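Local coordinates for protein NEQ011 (Nanoarchaeum equitans Kin4-M, PDB 6GQ8) that probably reduces superoxide as an iron-dependent superoxide reductase of the neelaredoxin type, binding a ferric ion through four histidines and a cysteine, at residues Y6-S11 with G30-H35; P39-Q44 with T98-W103; I63-H68 with P77-Y82. One frame throughout, in Å; residues are numbered along the deposited sequence.

Overall arrangement
From the N terminus, the short strand 2-3 runs into the loop holding residues 6-11. The hairpin of strands 12-19 and 22-29 follows, and contact 1 closes it where 30-35 comes back against that loop. Contact 2 opens afterwards, at 39-44 leading into strand 43-52, and closes only at 98-103, beyond strand 89-97. Contact 3 is nested inside that long loop, joining strand 58-65 of the five-stranded sheet to strand 74-84 of the three-stranded one. Contacts 1 and 2 share the iron and touch through their histidines. Contact 3 stands apart from contact 1 but meets contact 2 through neighbouring strands and the stacked rings of H42 and H68.

Contact 1 of 3, residues Y6-S11 with G30-H35; sequences YNPKHS and GKEVKH. With FE (Fe (III) ion), chain E.
K9 lays its extended chain across V33, and its backbone faces H35, the histidine that shares the iron with H10. CE of K9 lies 3.7 Å from CG1 of V33, while the carbonyl oxygen of K9 meets CB of H35 at 3.4 Å. With CG anti to the backbone N (chi1 -173°), the H35 ring swings out to the metal, where NE2 of H35 binds the iron at 2.2 Å. NE2 of H10 binds it at the same length, the H10 and H35 ring planes stand 69° apart, and H41, C97 and H100 complete the site. ND1 of H10 donates to OD1 of N7 at 2.9 Å, approaching from above the carbonyl plane, and this second-shell bond, with the iron at NE2, holds the H10 ring in its rotation. P8 packs its CB beside CG2 of V33, and its carbonyl oxygen receives a CA-H contact from G30, CA to O 3.4 Å. A water takes the N-H of G30 and donates to the carbonyl oxygens of P8 and S11. With no direct hydrogen bond across, the segments are linked through metal and water, and the N7 bond would probably make H10 a stronger donor to the iron.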
ATOM      1  N   TYR A   6      25.189   1.612  -6.320  1.00 61.49           N
ATOM      2  CA  TYR A   6      24.878   0.192  -6.366  1.00 59.83           C
ATOM      3  C   TYR A   6      25.289  -0.486  -5.064  1.00 57.74           C
ATOM      4  O   TYR A   6      26.339  -0.184  -4.491  1.00 58.54           O
ATOM      5  CB  TYR A   6      25.577  -0.481  -7.548  1.00 62.44           C
ATOM      6  CG  TYR A   6      25.424  -1.986  -7.541  1.00 61.20           C
ATOM      7  CD1 TYR A   6      24.236  -2.584  -7.935  1.00 59.17           C
ATOM      8  CD2 TYR A   6      26.465  -2.807  -7.125  1.00 63.84           C
ATOM      9  CE1 TYR A   6      24.089  -3.958  -7.921  1.00 60.45           C
ATOM     10  CE2 TYR A   6      26.326  -4.182  -7.109  1.00 65.23           C
ATOM     11  CZ  TYR A   6      25.136  -4.752  -7.508  1.00 64.15           C
ATOM     12  OH  TYR A   6      24.995  -6.120  -7.494  1.00 68.85           O
ATOM     13  N   ASN A   7      24.453  -1.412  -4.604  1.00 57.90           N
ATOM     14  CA  ASN A   7      24.720  -2.172  -3.390  1.00 60.02           C
ATOM     15  C   ASN A   7      24.143  -3.574  -3.539  1.00 59.35           C
ATOM     16  O   ASN A   7      22.930  -3.728  -3.729  1.00 57.90           O
ATOM     17  CB  ASN A   7      24.129  -1.467  -2.170  1.00 59.44           C
ATOM     18  CG  ASN A   7      24.460  -2.173  -0.872  1.00 62.59           C
ATOM     19  OD1 ASN A   7      23.785  -3.123  -0.479  1.00 63.23           O
ATOM     20  ND2 ASN A   7      25.507  -1.709  -0.197  1.00 66.75           N
ATOM     21  N   PRO A   8      24.976  -4.616  -3.465  1.00 60.84           N
ATOM     22  CA  PRO A   8      24.474  -5.978  -3.720  1.00 63.09           C
ATOM     23  C   PRO A   8      23.351  -6.411  -2.793  1.00 62.43           C
ATOM     24  O   PRO A   8      22.510  -7.223  -3.198  1.00 65.01           O
ATOM     25  CB  PRO A   8      25.725  -6.850  -3.529  1.00 65.74           C
ATOM     26  CG  PRO A   8      26.874  -5.921  -3.757  1.00 68.79           C
ATOM     27  CD  PRO A   8      26.429  -4.593  -3.227  1.00 64.58           C
ATOM     28  N   LYS A   9      23.304  -5.895  -1.566  1.00 58.00           N
ATOM     29  CA  LYS A   9      22.295  -6.328  -0.608  1.00 53.65           C
ATOM     30  C   LYS A   9      21.013  -5.512  -0.684  1.00 50.68           C
ATOM     31  O   LYS A   9      19.948  -6.019  -0.314  1.00 52.14           O
ATOM     32  CB  LYS A   9      22.849  -6.267   0.819  1.00 52.75           C
ATOM     33  CG  LYS A   9      23.691  -7.471   1.218  1.00 57.24           C
ATOM     34  CD  LYS A   9      24.084  -7.396   2.684  1.00 59.86           C
ATOM     35  CE  LYS A   9      24.779  -8.669   3.141  1.00 64.98           C
ATOM     36  NZ  LYS A   9      25.112  -8.628   4.593  1.00 65.26           N
ATOM     37  N   HIS A  10      21.083  -4.261  -1.146  1.00 48.34           N
ATOM     38  CA  HIS A  10      19.953  -3.348  -1.058  1.00 46.10           C
ATOM     39  C   HIS A  10      19.426  -2.850  -2.397  1.00 47.84           C
ATOM     40  O   HIS A  10      18.266  -2.431  -2.458  1.00 45.30           O
ATOM     41  CB  HIS A  10      20.322  -2.122  -0.207  1.00 45.96           C
ATOM     42  CG  HIS A  10      20.637  -2.441   1.222  1.00 44.56           C
ATOM     43  ND1 HIS A  10      21.928  -2.575   1.686  1.00 48.62           N
ATOM     44  CD2 HIS A  10      19.832  -2.632   2.294  1.00 46.17           C
ATOM     45  CE1 HIS A  10      21.904  -2.847   2.979  1.00 49.75           C
ATOM     46  NE2 HIS A  10      20.645  -2.887   3.373  1.00 46.36           N
ATOM     47  N   SER A  11      20.225  -2.878  -3.459  1.00 49.36           N
ATOM     48  CA  SER A  11      19.788  -2.310  -4.732  1.00 45.74           C
ATOM     49  C   SER A  11      18.711  -3.185  -5.368  1.00 42.54           C
ATOM     50  O   SER A  11      18.901  -4.399  -5.496  1.00 44.88           O
ATOM     51  CB  SER A  11      20.967  -2.153  -5.691  1.00 48.39           C
ATOM     52  OG  SER A  11      21.850  -1.136  -5.251  1.00 50.89           O
ATOM     53  N   GLY A  30      18.686  -7.955  -3.279  1.00 52.09           N
ATOM     54  CA  GLY A  30      19.582  -8.956  -2.733  1.00 54.63           C
ATOM     55  C   GLY A  30      19.718 -10.182  -3.606  1.00 57.94           C
ATOM     56  O   GLY A  30      19.771 -11.307  -3.088  1.00 57.46           O
ATOM     57  N   LYS A  31      19.773  -9.995  -4.926  1.00 58.78           N
ATOM     58  CA  LYS A  31      19.800 -11.127  -5.847  1.00 62.49           C
ATOM     59  C   LYS A  31      21.049 -11.981  -5.651  1.00 72.47           C
ATOM     60  O   LYS A  31      20.958 -13.201  -5.471  1.00 72.32           O
ATOM     61  CB  LYS A  31      19.702 -10.620  -7.284  1.00 61.82           C
ATOM     62  CG  LYS A  31      19.407 -11.699  -8.302  1.00 66.83           C
ATOM     63  CD  LYS A  31      19.415 -11.137  -9.711  1.00 67.36           C
ATOM     64  CE  LYS A  31      19.095 -12.215 -10.727  1.00 69.85           C
ATOM     65  NZ  LYS A  31      19.040 -11.664 -12.104  1.00 72.67           N
ATOM     66  N   GLU A  32      22.230 -11.357  -5.674  1.00 79.51           N
ATOM     67  CA  GLU A  32      23.478 -12.104  -5.557  1.00 92.14           C
ATOM     68  C   GLU A  32      23.919 -12.314  -4.118  1.00 89.21           C
ATOM     69  O   GLU A  32      24.563 -13.326  -3.819  1.00 92.13           O
ATOM     70  CB  GLU A  32      24.599 -11.415  -6.344  1.00103.27           C
ATOM     71  CG  GLU A  32      25.048 -10.060  -5.806  1.00108.55           C
ATOM     72  CD  GLU A  32      26.314  -9.565  -6.481  1.00117.60           C
ATOM     73  OE1 GLU A  32      26.578  -9.996  -7.622  1.00121.34           O
ATOM     74  OE2 GLU A  32      26.996  -8.682  -5.913  1.00119.80           O
ATOM     75  N   VAL A  33      23.599 -11.385  -3.223  1.00 82.71           N
ATOM     76  CA  VAL A  33      23.860 -11.538  -1.799  1.00 77.16           C
ATOM     77  C   VAL A  33      22.531 -11.317  -1.094  1.00 73.72           C
ATOM     78  O   VAL A  33      22.006 -10.196  -1.090  1.00 70.26           O
ATOM     79  CB  VAL A  33      24.930 -10.564  -1.289  1.00 74.79           C
ATOM     80  CG1 VAL A  33      25.180 -10.788   0.190  1.00 72.31           C
ATOM     81  CG2 VAL A  33      26.219 -10.732  -2.084  1.00 79.58           C
ATOM     82  N   LYS A  34      21.984 -12.379  -0.508  1.00 72.76           N
ATOM     83  CA  LYS A  34      20.662 -12.307   0.099  1.00 68.37           C
ATOM     84  C   LYS A  34      20.657 -11.326   1.265  1.00 61.01           C
ATOM     85  O   LYS A  34      21.541 -11.358   2.126  1.00 62.64           O
ATOM     86  CB  LYS A  34      20.220 -13.697   0.560  1.00 74.04           C
ATOM     87  CG  LYS A  34      19.323 -14.418  -0.440  1.00 77.71           C
ATOM     88  CD  LYS A  34      18.956 -15.819   0.032  1.00 80.90           C
ATOM     89  CE  LYS A  34      18.156 -15.780   1.326  1.00 77.22           C
ATOM     90  NZ  LYS A  34      16.819 -15.156   1.127  1.00 72.44           N
ATOM     91  N   HIS A  35      19.665 -10.449   1.283  1.00 60.88           N
ATOM     92  CA  HIS A  35      19.495  -9.523   2.392  1.00 52.59           C
ATOM     93  C   HIS A  35      18.774 -10.231   3.539  1.00 51.42           C
ATOM     94  O   HIS A  35      17.898 -11.065   3.295  1.00 50.38           O
ATOM     95  CB  HIS A  35      18.693  -8.297   1.941  1.00 49.89           C
ATOM     96  CG  HIS A  35      18.604  -7.208   2.968  1.00 49.57           C
ATOM     97  ND1 HIS A  35      17.623  -7.173   3.936  1.00 46.55           N
ATOM     98  CD2 HIS A  35      19.358  -6.098   3.158  1.00 49.70           C
ATOM     99  CE1 HIS A  35      17.784  -6.098   4.686  1.00 46.21           C
ATOM    100  NE2 HIS A  35      18.829  -5.427   4.235  1.00 48.06           N
TER
HETATM  101 FE    FE E 201      19.531  -3.527   5.210  1.00 41.20          FE
HETATM  102  O   HOH W   1      20.287  -6.421  -4.811  1.00 39.13           O

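Contact 2 of 3, residues P39-Q44 with T98-W103; sequences PSHHIQ and TLHGLW. With FE (Fe (III) ion), chain E.
T98 and H42 are joined by two hydrogen bonds: the backbone N of H42 donates to OG1 of T98 at 3.1 Å, and the backbone N of T98 donates to the carbonyl oxygen of H42 at 3.1 Å, nearly straight on to the C=O. OG1 sits between the backbone N and the carbonyl carbon of its own residue (chi1 57°), which turns it to H42 and to a water that donates to the carbonyl oxygen of P39. The methyl CG2 of T98 then lies over one face of the H42 ring, 3.7 Å from its centroid, a CH-pi contact. A valine here would probably leave the N-H of H42 without this acceptor and the water without its donor. Next along, CD1 of L99 covers a face of the H41 ring, 3.8 Å from the centroid and offset toward the rim. Beyond it H41 and H100 converge on the iron, NE2 of H41 at 2.3 Å and ND1 of H100 at 2.2 Å, their planes 65° apart. H100 thus uses the other ring nitrogen from H41. H10, H35 and C97 supply the remaining ligands, completing the four-histidine, one-cysteine iron centre characteristic of superoxide reductases.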
ATOM      1  N   PRO A  39      12.382  -9.647  11.637  1.00 42.92           N
ATOM      2  CA  PRO A  39      11.380  -8.655  12.063  1.00 41.30           C
ATOM      3  C   PRO A  39      11.924  -7.240  12.157  1.00 43.34           C
ATOM      4  O   PRO A  39      11.247  -6.293  11.733  1.00 39.21           O
ATOM      5  CB  PRO A  39      10.930  -9.189  13.429  1.00 44.25           C
ATOM      6  CG  PRO A  39      11.134 -10.667  13.327  1.00 47.24           C
ATOM      7  CD  PRO A  39      12.384 -10.840  12.507  1.00 45.91           C
ATOM      8  N   SER A  40      13.144  -7.070  12.666  1.00 42.66           N
ATOM      9  CA  SER A  40      13.735  -5.751  12.848  1.00 46.22           C
ATOM     10  C   SER A  40      14.681  -5.354  11.719  1.00 45.58           C
ATOM     11  O   SER A  40      15.353  -4.323  11.827  1.00 45.96           O
ATOM     12  CB  SER A  40      14.460  -5.672  14.192  1.00 44.86           C
ATOM     13  OG  SER A  40      13.550  -5.856  15.262  1.00 44.87           O
ATOM     14  N   HIS A  41      14.753  -6.143  10.646  1.00 43.17           N
ATOM     15  CA  HIS A  41      15.634  -5.814   9.525  1.00 43.35           C
ATOM     16  C   HIS A  41      15.168  -6.606   8.311  1.00 42.51           C
ATOM     17  O   HIS A  41      15.401  -7.816   8.241  1.00 43.67           O
ATOM     18  CB  HIS A  41      17.088  -6.129   9.859  1.00 46.16           C
ATOM     19  CG  HIS A  41      18.058  -5.657   8.821  1.00 47.27           C
ATOM     20  ND1 HIS A  41      19.359  -6.107   8.754  1.00 50.09           N
ATOM     21  CD2 HIS A  41      17.918  -4.762   7.813  1.00 46.98           C
ATOM     22  CE1 HIS A  41      19.976  -5.518   7.745  1.00 50.83           C
ATOM     23  NE2 HIS A  41      19.124  -4.695   7.159  1.00 48.51           N
ATOM     24  N   HIS A  42      14.529  -5.927   7.357  1.00 40.74           N
ATOM     25  CA  HIS A  42      14.016  -6.610   6.176  1.00 39.98           C
ATOM     26  C   HIS A  42      13.727  -5.596   5.080  1.00 38.72           C
ATOM     27  O   HIS A  42      13.605  -4.395   5.331  1.00 38.03           O
ATOM     28  CB  HIS A  42      12.750  -7.415   6.496  1.00 38.73           C
ATOM     29  CG  HIS A  42      11.649  -6.601   7.105  1.00 36.98           C
ATOM     30  ND1 HIS A  42      11.347  -6.639   8.449  1.00 37.28           N
ATOM     31  CD2 HIS A  42      10.779  -5.723   6.551  1.00 35.20           C
ATOM     32  CE1 HIS A  42      10.337  -5.825   8.696  1.00 35.83           C
ATOM     33  NE2 HIS A  42       9.972  -5.257   7.560  1.00 34.53           N
ATOM     34  N   ILE A  43      13.621  -6.107   3.857  1.00 38.68           N
ATOM     35  CA  ILE A  43      13.174  -5.303   2.727  1.00 37.52           C
ATOM     36  C   ILE A  43      11.651  -5.299   2.755  1.00 37.65           C
ATOM     37  O   ILE A  43      11.017  -6.352   2.633  1.00 34.96           O
ATOM     38  CB  ILE A  43      13.701  -5.859   1.397  1.00 38.75           C
ATOM     39  CG1 ILE A  43      15.225  -6.018   1.435  1.00 41.50           C
ATOM     40  CG2 ILE A  43      13.279  -4.954   0.244  1.00 37.84           C
ATOM     41  CD1 ILE A  43      15.985  -4.727   1.634  1.00 42.27           C
ATOM     42  N   GLN A  44      11.065  -4.119   2.929  1.00 34.00           N
ATOM     43  CA  GLN A  44       9.633  -4.022   3.181  1.00 36.73           C
ATOM     44  C   GLN A  44       8.815  -3.882   1.904  1.00 31.15           C
ATOM     45  O   GLN A  44       7.749  -4.495   1.787  1.00 30.27           O
ATOM     46  CB  GLN A  44       9.346  -2.845   4.116  1.00 37.39           C
ATOM     47  CG  GLN A  44       7.991  -2.907   4.798  1.00 41.49           C
ATOM     48  CD  GLN A  44       7.842  -1.849   5.878  1.00 46.95           C
ATOM     49  OE1 GLN A  44       7.565  -0.685   5.587  1.00 47.75           O
ATOM     50  NE2 GLN A  44       8.039  -2.248   7.133  1.00 45.52           N
ATOM     51  N   THR A  98      14.284  -1.538   6.367  1.00 30.32           N
ATOM     52  CA  THR A  98      13.864  -0.968   7.643  1.00 30.48           C
ATOM     53  C   THR A  98      15.017  -0.386   8.450  1.00 38.88           C
ATOM     54  O   THR A  98      14.763   0.320   9.432  1.00 37.11           O
ATOM     55  CB  THR A  98      13.132  -2.019   8.478  1.00 34.16           C
ATOM     56  OG1 THR A  98      13.975  -3.162   8.659  1.00 31.89           O
ATOM     57  CG2 THR A  98      11.844  -2.443   7.788  1.00 36.45           C
ATOM     58  N   LEU A  99      16.266  -0.660   8.075  1.00 34.37           N
ATOM     59  CA  LEU A  99      17.415  -0.094   8.765  1.00 37.07           C
ATOM     60  C   LEU A  99      18.279   0.805   7.898  1.00 38.44           C
ATOM     61  O   LEU A  99      18.892   1.735   8.425  1.00 40.57           O
ATOM     62  CB  LEU A  99      18.303  -1.212   9.339  1.00 39.36           C
ATOM     63  CG  LEU A  99      17.749  -2.033  10.502  1.00 39.36           C
ATOM     64  CD1 LEU A  99      18.814  -2.979  11.038  1.00 49.49           C
ATOM     65  CD2 LEU A  99      17.237  -1.127  11.607  1.00 44.64           C
ATOM     66  N   HIS A 100      18.341   0.567   6.585  1.00 37.69           N
ATOM     67  CA  HIS A 100      19.298   1.258   5.728  1.00 39.84           C
ATOM     68  C   HIS A 100      18.628   2.127   4.669  1.00 40.87           C
ATOM     69  O   HIS A 100      19.248   2.442   3.646  1.00 39.42           O
ATOM     70  CB  HIS A 100      20.250   0.245   5.093  1.00 43.73           C
ATOM     71  CG  HIS A 100      20.960  -0.607   6.097  1.00 46.84           C
ATOM     72  ND1 HIS A 100      20.641  -1.931   6.311  1.00 46.30           N
ATOM     73  CD2 HIS A 100      21.947  -0.312   6.975  1.00 50.87           C
ATOM     74  CE1 HIS A 100      21.416  -2.420   7.263  1.00 49.44           C
ATOM     75  NE2 HIS A 100      22.218  -1.458   7.683  1.00 51.86           N
ATOM     76  N   GLY A 101      17.374   2.513   4.885  1.00 36.41           N
ATOM     77  CA  GLY A 101      16.778   3.563   4.083  1.00 35.27           C
ATOM     78  C   GLY A 101      16.326   3.091   2.711  1.00 35.66           C
ATOM     79  O   GLY A 101      15.983   1.926   2.501  1.00 33.66           O
ATOM     80  N   LEU A 102      16.334   4.028   1.767  1.00 35.22           N
ATOM     81  CA  LEU A 102      15.781   3.838   0.435  1.00 34.12           C
ATOM     82  C   LEU A 102      16.893   3.718  -0.601  1.00 36.10           C
ATOM     83  O   LEU A 102      17.936   4.370  -0.499  1.00 38.89           O
ATOM     84  CB  LEU A 102      14.853   4.998   0.065  1.00 36.58           C
ATOM     85  CG  LEU A 102      13.628   5.155   0.966  1.00 40.85           C
ATOM     86  CD1 LEU A 102      13.179   6.606   1.038  1.00 46.30           C
ATOM     87  CD2 LEU A 102      12.507   4.277   0.451  1.00 39.46           C
ATOM     88  N   TRP A 103      16.642   2.890  -1.615  1.00 34.35           N
ATOM     89  CA  TRP A 103      17.606   2.607  -2.668  1.00 37.65           C
ATOM     90  C   TRP A 103      16.902   2.638  -4.017  1.00 38.41           C
ATOM     91  O   TRP A 103      15.770   2.165  -4.142  1.00 39.17           O
ATOM     92  CB  TRP A 103      18.276   1.247  -2.450  1.00 37.85           C
ATOM     93  CG  TRP A 103      18.995   1.136  -1.140  1.00 39.67           C
ATOM     94  CD1 TRP A 103      18.442   0.884   0.083  1.00 37.24           C
ATOM     95  CD2 TRP A 103      20.405   1.263  -0.925  1.00 44.59           C
ATOM     96  NE1 TRP A 103      19.422   0.854   1.047  1.00 40.79           N
ATOM     97  CE2 TRP A 103      20.635   1.085   0.453  1.00 44.91           C
ATOM     98  CE3 TRP A 103      21.495   1.512  -1.765  1.00 48.72           C
ATOM     99  CZ2 TRP A 103      21.910   1.142   1.010  1.00 49.57           C
ATOM    100  CZ3 TRP A 103      22.758   1.573  -1.210  1.00 52.87           C
ATOM    101  CH2 TRP A 103      22.956   1.388   0.164  1.00 53.81           C
TER
HETATM  102 FE    FE E 201      19.531  -3.527   5.210  1.00 41.20          FE
HETATM  103  O   HOH W   2      12.058  -4.104  10.733  1.00 38.28           O

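Contact 3 of 3, residues I63-H68 with P77-Y82; sequences IEFKAH and PKAIVY
F65 turns one face of its ring squarely onto P77: CA of P77 stands 3.6 Å from the ring centroid and only 7° off the normal, a CH-pi contact centred on the ring. The two side chains cross at about a right angle, with CB of P77 reaching CE2 of F65 at 4.2 Å. CG of F65 lies anti to its own carbonyl carbon (chi1 -47°), and this brings the ring across to the second strand, where CE1 also approaches the backbone N of K78 at 3.6 Å. A79 comes to the same ring at its edge, near the ring plane. The strands themselves share no hydrogen bond. The axes of 63-65 and 78-82 pass 8.7 Å apart at 155°, and side chains fill the distance. Strand 58-65 belongs to the five-stranded sheet and 74-84 to the three-stranded one. This is the face-to-face packing of a beta sandwich, in keeping with the immunoglobulin-like E-set fold of the family. Further along, I63 sets its CG2 against CB of A79 at 3.9 Å, and its CD1 meets CG1 of V81 tip to tip at 3.9 Å. V46 and L48 of strand 43-52 continue this apolar layer against F65 and V81, and I43 lies against P77. K78 makes a cation-pi contact with Y82 of a neighbouring subunit, and antiparallel pairing with that subunit extends the sheet across the interface.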
ATOM      1  N   ILE A  63       4.608  -3.028  -4.470  1.00 23.99           N
ATOM      2  CA  ILE A  63       4.623  -4.379  -3.921  1.00 24.39           C
ATOM      3  C   ILE A  63       5.128  -4.305  -2.489  1.00 25.63           C
ATOM      4  O   ILE A  63       6.249  -3.843  -2.243  1.00 28.08           O
ATOM      5  CB  ILE A  63       5.499  -5.336  -4.746  1.00 25.29           C
ATOM      6  CG1 ILE A  63       5.063  -5.336  -6.212  1.00 29.29           C
ATOM      7  CG2 ILE A  63       5.428  -6.742  -4.166  1.00 29.67           C
ATOM      8  CD1 ILE A  63       6.052  -4.658  -7.131  1.00 28.20           C
ATOM      9  N   GLU A  64       4.308  -4.764  -1.550  1.00 27.64           N
ATOM     10  CA  GLU A  64       4.691  -4.858  -0.149  1.00 27.72           C
ATOM     11  C   GLU A  64       4.974  -6.315   0.186  1.00 28.50           C
ATOM     12  O   GLU A  64       4.137  -7.189  -0.067  1.00 25.70           O
ATOM     13  CB  GLU A  64       3.597  -4.313   0.770  1.00 28.53           C
ATOM     14  CG  GLU A  64       3.177  -2.877   0.507  1.00 29.08           C
ATOM     15  CD  GLU A  64       3.734  -1.907   1.537  1.00 34.33           C
ATOM     16  OE1 GLU A  64       4.511  -2.345   2.413  1.00 34.06           O
ATOM     17  OE2 GLU A  64       3.372  -0.711   1.487  1.00 34.28           O
ATOM     18  N   PHE A  65       6.163  -6.574   0.727  1.00 26.62           N
ATOM     19  CA  PHE A  65       6.537  -7.898   1.214  1.00 26.55           C
ATOM     20  C   PHE A  65       6.208  -7.943   2.702  1.00 26.49           C
ATOM     21  O   PHE A  65       6.895  -7.313   3.513  1.00 26.65           O
ATOM     22  CB  PHE A  65       8.017  -8.161   0.945  1.00 27.03           C
ATOM     23  CG  PHE A  65       8.449  -7.800  -0.451  1.00 35.15           C
ATOM     24  CD1 PHE A  65       8.016  -8.541  -1.540  1.00 27.67           C
ATOM     25  CD2 PHE A  65       9.272  -6.708  -0.677  1.00 32.62           C
ATOM     26  CE1 PHE A  65       8.409  -8.210  -2.827  1.00 27.88           C
ATOM     27  CE2 PHE A  65       9.664  -6.369  -1.961  1.00 30.71           C
ATOM     28  CZ  PHE A  65       9.233  -7.125  -3.037  1.00 29.50           C
ATOM     29  N   LYS A  66       5.161  -8.685   3.063  1.00 27.22           N
ATOM     30  CA  LYS A  66       4.484  -8.470   4.338  1.00 35.77           C
ATOM     31  C   LYS A  66       4.936  -9.391   5.462  1.00 34.66           C
ATOM     32  O   LYS A  66       4.809  -9.015   6.633  1.00 30.80           O
ATOM     33  CB  LYS A  66       2.969  -8.621   4.161  1.00 36.94           C
ATOM     34  CG  LYS A  66       2.321  -7.514   3.347  1.00 38.47           C
ATOM     35  CD  LYS A  66       2.514  -6.173   4.025  1.00 35.69           C
ATOM     36  CE  LYS A  66       1.367  -5.224   3.745  1.00 33.41           C
ATOM     37  NZ  LYS A  66       1.582  -3.955   4.480  1.00 33.39           N
ATOM     38  N   ALA A  67       5.444 -10.583   5.159  1.00 29.89           N
ATOM     39  CA  ALA A  67       5.799 -11.555   6.186  1.00 31.52           C
ATOM     40  C   ALA A  67       7.305 -11.543   6.420  1.00 34.26           C
ATOM     41  O   ALA A  67       8.089 -11.595   5.467  1.00 31.74           O
ATOM     42  CB  ALA A  67       5.332 -12.958   5.801  1.00 33.43           C
ATOM     43  N   HIS A  68       7.702 -11.488   7.692  1.00 32.45           N
ATOM     44  CA  HIS A  68       9.107 -11.403   8.073  1.00 33.15           C
ATOM     45  C   HIS A  68       9.361 -12.216   9.335  1.00 38.52           C
ATOM     46  O   HIS A  68      10.099 -11.794  10.231  1.00 42.46           O
ATOM     47  CB  HIS A  68       9.539  -9.949   8.270  1.00 33.92           C
ATOM     48  CG  HIS A  68       9.167  -9.050   7.132  1.00 31.89           C
ATOM     49  ND1 HIS A  68       9.813  -9.084   5.916  1.00 30.01           N
ATOM     50  CD2 HIS A  68       8.216  -8.090   7.026  1.00 28.78           C
ATOM     51  CE1 HIS A  68       9.272  -8.190   5.106  1.00 33.16           C
ATOM     52  NE2 HIS A  68       8.304  -7.571   5.757  1.00 27.79           N
ATOM     53  N   PRO A  77      11.998 -10.643  -1.005  1.00 33.07           N
ATOM     54  CA  PRO A  77      11.955  -9.361  -1.729  1.00 39.40           C
ATOM     55  C   PRO A  77      12.167  -9.546  -3.229  1.00 36.92           C
ATOM     56  O   PRO A  77      13.159  -9.091  -3.808  1.00 36.26           O
ATOM     57  CB  PRO A  77      13.090  -8.572  -1.064  1.00 39.94           C
ATOM     58  CG  PRO A  77      14.057  -9.612  -0.636  1.00 34.37           C
ATOM     59  CD  PRO A  77      13.238 -10.802  -0.225  1.00 34.59           C
ATOM     60  N   LYS A  78      11.235 -10.257  -3.863  1.00 37.64           N
ATOM     61  CA  LYS A  78      11.276 -10.511  -5.298  1.00 37.31           C
ATOM     62  C   LYS A  78       9.853 -10.523  -5.832  1.00 34.37           C
ATOM     63  O   LYS A  78       8.973 -11.149  -5.237  1.00 38.20           O
ATOM     64  CB  LYS A  78      11.969 -11.844  -5.608  1.00 37.63           C
ATOM     65  CG  LYS A  78      11.924 -12.238  -7.078  1.00 42.21           C
ATOM     66  CD  LYS A  78      12.616 -13.569  -7.331  1.00 46.73           C
ATOM     67  CE  LYS A  78      12.585 -13.923  -8.811  1.00 49.29           C
ATOM     68  NZ  LYS A  78      13.364 -15.155  -9.119  1.00 55.92           N
ATOM     69  N   ALA A  79       9.629  -9.838  -6.950  1.00 32.78           N
ATOM     70  CA  ALA A  79       8.291  -9.772  -7.516  1.00 32.29           C
ATOM     71  C   ALA A  79       8.380  -9.623  -9.024  1.00 42.47           C
ATOM     72  O   ALA A  79       9.329  -9.038  -9.553  1.00 38.39           O
ATOM     73  CB  ALA A  79       7.481  -8.614  -6.922  1.00 32.79           C
ATOM     74  N   ILE A  80       7.375 -10.160  -9.709  1.00 34.38           N
ATOM     75  CA  ILE A  80       7.221 -10.006 -11.148  1.00 37.87           C
ATOM     76  C   ILE A  80       5.879  -9.335 -11.402  1.00 37.97           C
ATOM     77  O   ILE A  80       4.847  -9.792 -10.897  1.00 36.97           O
ATOM     78  CB  ILE A  80       7.309 -11.355 -11.885  1.00 43.54           C
ATOM     79  CG1 ILE A  80       8.589 -12.097 -11.497  1.00 44.67           C
ATOM     80  CG2 ILE A  80       7.261 -11.146 -13.395  1.00 40.20           C
ATOM     81  CD1 ILE A  80       8.823 -13.366 -12.293  1.00 52.41           C
ATOM     82  N   VAL A  81       5.901  -8.232 -12.148  1.00 33.99           N
ATOM     83  CA  VAL A  81       4.692  -7.526 -12.543  1.00 33.52           C
ATOM     84  C   VAL A  81       4.702  -7.399 -14.059  1.00 37.27           C
ATOM     85  O   VAL A  81       5.701  -7.676 -14.724  1.00 36.80           O
ATOM     86  CB  VAL A  81       4.556  -6.137 -11.880  1.00 33.47           C
ATOM     87  CG1 VAL A  81       4.452  -6.270 -10.361  1.00 35.56           C
ATOM     88  CG2 VAL A  81       5.706  -5.226 -12.280  1.00 30.97           C
ATOM     89  N   TYR A  82       3.566  -6.961 -14.600  1.00 37.79           N
ATOM     90  CA  TYR A  82       3.331  -6.919 -16.038  1.00 37.59           C
ATOM     91  C   TYR A  82       2.684  -5.586 -16.375  1.00 36.81           C
ATOM     92  O   TYR A  82       1.728  -5.179 -15.708  1.00 37.39           O
ATOM     93  CB  TYR A  82       2.422  -8.068 -16.492  1.00 40.04           C
ATOM     94  CG  TYR A  82       2.962  -9.451 -16.208  1.00 45.87           C
ATOM     95  CD1 TYR A  82       3.571 -10.197 -17.207  1.00 44.07           C
ATOM     96  CD2 TYR A  82       2.857 -10.012 -14.941  1.00 46.54           C
ATOM     97  CE1 TYR A  82       4.064 -11.463 -16.953  1.00 52.89           C
ATOM     98  CE2 TYR A  82       3.351 -11.274 -14.675  1.00 49.27           C
ATOM     99  CZ  TYR A  82       3.951 -11.996 -15.685  1.00 52.64           C
ATOM    100  OH  TYR A  82       4.440 -13.256 -15.421  1.00 57.79           O
TER